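Local coordinates for Tle cognate immunity protein 4 C-terminal domain-containing protein (Pseudomonas aeruginosa PAO1, PDB 4R1D) that binds the type VI secretion lipase Tle4 and so probably protects the producing bacterium from it, at residues T100-P103 and T104-V107. Residues are numbered along the deposited sequence; the frame is centred on the assembly and turned at random.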
loop_
_atom_site.group_PDB
_atom_site.type_symbol
_atom_site.label_atom_id
_atom_site.label_comp_id
_atom_site.label_asym_id
_atom_site.label_seq_id
_atom_site.Cartn_x
_atom_site.Cartn_y
_atom_site.Cartn_z
ATOM N N THR B 100 23.993 -17.020 13.271
ATOM C CA THR B 100 23.580 -18.204 14.012
ATOM C C THR B 100 23.659 -17.983 15.515
ATOM O O THR B 100 24.507 -17.249 15.998
ATOM C CB THR B 100 24.470 -19.404 13.644
ATOM O OG1 THR B 100 25.844 -19.053 13.854
ATOM C CG2 THR B 100 24.269 -19.771 12.189
ATOM N N SER B 101 22.767 -18.628 16.257
ATOM C CA SER B 101 22.800 -18.553 17.708
ATOM C C SER B 101 23.847 -19.524 18.250
ATOM O O SER B 101 24.244 -20.468 17.558
ATOM C CB SER B 101 21.427 -18.909 18.275
ATOM O OG SER B 101 20.980 -20.138 17.725
ATOM N N LYS B 102 24.298 -19.262 19.474
ATOM C CA LYS B 102 25.227 -20.153 20.170
ATOM C C LYS B 102 24.747 -20.350 21.600
ATOM O O LYS B 102 24.129 -19.458 22.189
ATOM C CB LYS B 102 26.644 -19.566 20.181
ATOM C CG LYS B 102 27.151 -19.148 18.815
ATOM C CD LYS B 102 27.119 -20.299 17.830
ATOM C CE LYS B 102 27.101 -19.794 16.395
ATOM N NZ LYS B 102 27.043 -20.905 15.409
ATOM N N PRO B 103 25.060 -21.515 22.189
ATOM C CA PRO B 103 25.818 -22.608 21.571
ATOM C C PRO B 103 24.969 -23.559 20.735
ATOM O O PRO B 103 25.526 -24.313 19.932
ATOM C CB PRO B 103 26.400 -23.356 22.783
ATOM C CG PRO B 103 25.440 -23.086 23.881
ATOM C CD PRO B 103 24.972 -21.660 23.653
ATOM N N THR B 104 23.654 -23.549 20.926
ATOM C CA THR B 104 22.789 -24.338 20.064
ATOM C C THR B 104 22.559 -23.593 18.753
ATOM O O THR B 104 22.117 -22.448 18.739
ATOM C CB THR B 104 21.429 -24.665 20.714
ATOM O OG1 THR B 104 21.625 -25.555 21.819
ATOM C CG2 THR B 104 20.522 -25.349 19.708
ATOM N N TRP B 105 22.854 -24.268 17.657
ATOM C CA TRP B 105 22.787 -23.678 16.329
ATOM C C TRP B 105 21.351 -23.442 15.870
ATOM O O TRP B 105 20.531 -24.359 15.869
ATOM C CB TRP B 105 23.500 -24.616 15.358
ATOM C CG TRP B 105 23.843 -24.035 14.030
ATOM C CD1 TRP B 105 25.005 -23.410 13.683
ATOM C CD2 TRP B 105 23.027 -24.047 12.861
ATOM N NE1 TRP B 105 24.964 -23.029 12.365
ATOM C CE2 TRP B 105 23.757 -23.409 11.837
ATOM C CE3 TRP B 105 21.748 -24.535 12.578
ATOM C CZ2 TRP B 105 23.253 -23.246 10.555
ATOM C CZ3 TRP B 105 21.248 -24.372 11.305
ATOM C CH2 TRP B 105 21.999 -23.737 10.306
ATOM N N HIS B 106 21.052 -22.200 15.498
ATOM C CA HIS B 106 19.837 -21.864 14.762
ATOM C C HIS B 106 20.249 -20.774 13.795
ATOM O O HIS B 106 21.109 -19.953 14.120
ATOM C CB HIS B 106 18.744 -21.303 15.676
ATOM C CG HIS B 106 18.342 -22.227 16.782
ATOM N ND1 HIS B 106 17.635 -23.390 16.560
ATOM C CD2 HIS B 106 18.541 -22.154 18.118
ATOM C CE1 HIS B 106 17.417 -23.996 17.715
ATOM N NE2 HIS B 106 17.960 -23.268 18.675
ATOM N N VAL B 107 19.626 -20.751 12.630
ATOM C CA VAL B 107 19.996 -19.792 11.593
ATOM C C VAL B 107 18.986 -18.660 11.446
ATOM O O VAL B 107 17.790 -18.882 11.578
ATOM C CB VAL B 107 20.141 -20.501 10.243
ATOM C CG1 VAL B 107 19.569 -19.656 9.134
ATOM C CG2 VAL B 107 21.582 -20.783 9.979
#
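Between the antiparallel strands 92-100 and 107-115 the chain reverses in a loop, and at its mouth T100 faces V107 as a non-hydrogen-bonded pair, with 4.6 Å between T100 CA and V107 CA. One step further in, S101 N donates to H106 O at 3.0 Å, and that same oxygen receives a weaker CA-H...O contact from T100 CA. Serine suits the inner side of the loop because its short arm bonds the backbone of the turn: a chi1 of 51° tucks OG in over its own backbone, from where it donates to T104 O at 2.8 Å, in the carbonyl plane. OG also lies at the edge of the H106 ring, 3.2 Å from H106 CD2.

The reversal uses a cis peptide before P103, a geometry that proline accommodates more readily than other residues. In this beta-hairpin of the N-terminal immunity domain, strand 133-135 runs beside S101 and K102, and S135 OG accepts from T104 N. W105, its CG anti to the backbone N (chi1 -165°), swings its indole back over the strand ends. T100 CG2 meets the ring obliquely, 3.3 Å from W105 NE1, and packs on V107 CG2, while P42 and L45 of helix 42-58 touch the indole. T100 CB adds an off-centre CH-pi contact, 4.2 Å from the centroid of the W105 five-membered ring. In one of its two conformers the flexible chain of K102 lies alongside the indole and NZ donates to T100 OG1 at 2.7 Å. Threonine suits its place with a hydroxyl for K102 and a methyl for W105 and V107.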